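Local coordinates for protein putative acetylornithine deacetylase (Sulfolobus tokodaii, PDB 3VPB) that probably catalyses the ATP-dependent joining of glutamate to the C-terminal glutamate of the carrier protein LysW, a step of arginine biosynthesis, at residues B[39-45]-B[66-72]. Numbering follows the deposited sequence.
Sequences PFNKALG and VLEAAGV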
loop_
_atom_site.group_PDB
_atom_site.type_symbol
_atom_site.label_atom_id
_atom_site.label_comp_id
_atom_site.label_asym_id
_atom_site.label_seq_id
_atom_site.Cartn_x
_atom_site.Cartn_y
_atom_site.Cartn_z
ATOM N N PRO B 39 -10.371 -13.508 -22.610
ATOM C CA PRO B 39 -10.017 -14.917 -22.413
ATOM C C PRO B 39 -8.793 -15.327 -23.215
ATOM O O PRO B 39 -8.541 -14.750 -24.286
ATOM C CB PRO B 39 -11.248 -15.657 -22.939
ATOM C CG PRO B 39 -11.840 -14.749 -23.959
ATOM C CD PRO B 39 -11.392 -13.329 -23.666
ATOM N N PHE B 40 -8.026 -16.280 -22.675
ATOM C CA PHE B 40 -6.911 -16.887 -23.389
ATOM C C PHE B 40 -7.514 -17.952 -24.265
ATOM O O PHE B 40 -7.607 -19.129 -23.872
ATOM C CB PHE B 40 -5.918 -17.545 -22.428
ATOM C CG PHE B 40 -4.799 -16.659 -22.008
ATOM C CD1 PHE B 40 -4.697 -16.220 -20.701
ATOM C CD2 PHE B 40 -3.833 -16.250 -22.922
ATOM C CE1 PHE B 40 -3.635 -15.419 -20.302
ATOM C CE2 PHE B 40 -2.786 -15.432 -22.522
ATOM C CZ PHE B 40 -2.693 -15.016 -21.222
ATOM N N ASN B 41 -7.963 -17.528 -25.432
ATOM C CA ASN B 41 -8.404 -18.461 -26.454
ATOM C C ASN B 41 -8.364 -17.833 -27.833
ATOM O O ASN B 41 -7.826 -16.740 -28.016
ATOM C CB ASN B 41 -9.787 -19.033 -26.126
ATOM C CG ASN B 41 -10.876 -17.993 -26.165
ATOM O OD1 ASN B 41 -10.698 -16.901 -26.693
ATOM N ND2 ASN B 41 -12.030 -18.338 -25.612
ATOM N N LYS B 42 -8.929 -18.520 -28.812
ATOM C CA LYS B 42 -8.794 -18.066 -30.184
ATOM C C LYS B 42 -9.835 -17.004 -30.597
ATOM O O LYS B 42 -9.748 -16.463 -31.687
ATOM C CB LYS B 42 -8.729 -19.280 -31.133
ATOM C CG LYS B 42 -7.515 -20.190 -30.817
ATOM C CD LYS B 42 -7.390 -21.424 -31.729
ATOM C CE LYS B 42 -8.196 -22.620 -31.190
ATOM N NZ LYS B 42 -9.654 -22.489 -31.496
ATOM N N ALA B 43 -10.764 -16.663 -29.697
ATOM C CA ALA B 43 -11.870 -15.719 -30.003
ATOM C C ALA B 43 -11.413 -14.332 -30.490
ATOM O O ALA B 43 -11.990 -13.781 -31.433
ATOM C CB ALA B 43 -12.814 -15.565 -28.793
ATOM N N LEU B 44 -10.378 -13.780 -29.856
ATOM C CA LEU B 44 -9.931 -12.426 -30.190
ATOM C C LEU B 44 -9.131 -12.374 -31.486
ATOM O O LEU B 44 -8.837 -11.287 -31.981
ATOM C CB LEU B 44 -9.163 -11.774 -29.030
ATOM C CG LEU B 44 -9.966 -11.372 -27.786
ATOM C CD1 LEU B 44 -9.013 -11.176 -26.611
ATOM C CD2 LEU B 44 -10.790 -10.106 -28.017
ATOM N N GLY B 45 -8.809 -13.553 -32.028
ATOM C CA GLY B 45 -8.151 -13.673 -33.328
ATOM C C GLY B 45 -9.006 -13.151 -34.480
ATOM O O GLY B 45 -8.566 -13.133 -35.630
ATOM N N VAL B 66 -2.535 -10.999 -23.783
ATOM C CA VAL B 66 -3.685 -11.858 -24.087
ATOM C C VAL B 66 -4.054 -11.816 -25.571
ATOM O O VAL B 66 -4.292 -12.854 -26.167
ATOM C CB VAL B 66 -4.908 -11.542 -23.234
ATOM C CG1 VAL B 66 -6.111 -12.512 -23.599
ATOM C CG2 VAL B 66 -4.562 -11.680 -21.722
ATOM N N LEU B 67 -4.019 -10.629 -26.181
ATOM C CA LEU B 67 -4.309 -10.476 -27.624
ATOM C C LEU B 67 -3.253 -11.168 -28.500
ATOM O O LEU B 67 -3.589 -11.840 -29.493
ATOM C CB LEU B 67 -4.438 -8.982 -27.988
ATOM C CG LEU B 67 -5.763 -8.379 -27.470
ATOM C CD1 LEU B 67 -5.585 -6.877 -27.288
ATOM C CD2 LEU B 67 -6.929 -8.657 -28.462
ATOM N N GLU B 68 -1.993 -11.035 -28.129
ATOM C CA GLU B 68 -0.900 -11.750 -28.818
ATOM C C GLU B 68 -1.061 -13.265 -28.784
ATOM O O GLU B 68 -0.712 -13.958 -29.738
ATOM C CB GLU B 68 0.439 -11.401 -28.182
ATOM C CG GLU B 68 0.810 -9.964 -28.412
ATOM C CD GLU B 68 2.097 -9.557 -27.671
ATOM O OE1 GLU B 68 2.708 -8.578 -28.120
ATOM O OE2 GLU B 68 2.509 -10.232 -26.686
ATOM N N ALA B 69 -1.564 -13.776 -27.672
ATOM C CA ALA B 69 -1.767 -15.207 -27.511
ATOM C C ALA B 69 -2.844 -15.697 -28.490
ATOM O O ALA B 69 -2.823 -16.855 -28.905
ATOM C CB ALA B 69 -2.158 -15.514 -26.076
ATOM N N ALA B 70 -3.753 -14.806 -28.878
ATOM C CA ALA B 70 -4.770 -15.126 -29.892
ATOM C C ALA B 70 -4.275 -14.901 -31.327
ATOM O O ALA B 70 -5.045 -15.074 -32.280
ATOM C CB ALA B 70 -6.052 -14.347 -29.644
ATOM N N GLY B 71 -3.016 -14.490 -31.467
ATOM C CA GLY B 71 -2.394 -14.209 -32.782
ATOM C C GLY B 71 -2.697 -12.830 -33.346
ATOM O O GLY B 71 -2.529 -12.617 -34.553
ATOM N N VAL B 72 -3.144 -11.899 -32.491
ATOM C CA VAL B 72 -3.452 -10.517 -32.920
ATOM C C VAL B 72 -2.133 -9.766 -32.848
ATOM O O VAL B 72 -1.378 -9.941 -31.901
ATOM C CB VAL B 72 -4.515 -9.812 -31.996
ATOM C CG1 VAL B 72 -4.811 -8.362 -32.468
ATOM C CG2 VAL B 72 -5.816 -10.619 -31.915
HETATM O O HOH W 1 -6.404 -14.788 -26.077
HETATM O O HOH W 2 -6.716 -17.027 -33.246
#
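Phe40 lies against the last turn of helix 57-69, its flat ring fitted to two different bumps. Val66 CG2 sits over one face, 4.2 Å from the centroid of the Phe40 ring in a CH-pi contact, while Ala69 CB meets the ring edge in its plane, 3.6 Å from Phe40 CE2. The short side chain of alanine suits this place, since the ring edge lies so close to its CB. Val66 is forked to serve two neighbours: with CG1 anti to the backbone N (chi1 -179°), Val66 CG1 reaches Pro39 O at 3.4 Å and leaves CG2 for the ring. Replacing Phe40 by alanine is likely to leave a gap beside Val66 and Ala69 and cost Ile106 of the second subunit a packing partner.

Further along, Leu44 is the loop's main apolar bump, its CB directed toward 66-72. Leu44 CD1 meets Leu67 CD2 at 3.8 Å, the two leucines crossing at a slant, and Leu44 CB rests near the methyl of Ala70. Ala70 CB is short enough to fit under the loop, 3.4 Å from Asn41 O. Gly45, lacking a side chain, lets Gly45 CA come within 3.6 Å of Ala70 O. Water fills the polar gaps: one molecule lies within hydrogen-bonding distance of both Pro39 O and Val66 O, and another donates to Ala70 O.

Asn41 OD1 accepts from Ala43 N, an Asx turn that shapes the loop, while Gly71, with positive phi, closes the helix in a Schellman motif. The apolar packing of Phe40 and Leu44 on Val66, Leu67, Ala69 and Ala70 joins a strand-connecting loop to helix 57-69 in the Rossmann-like preATP-grasp domain, beside a subunit interface.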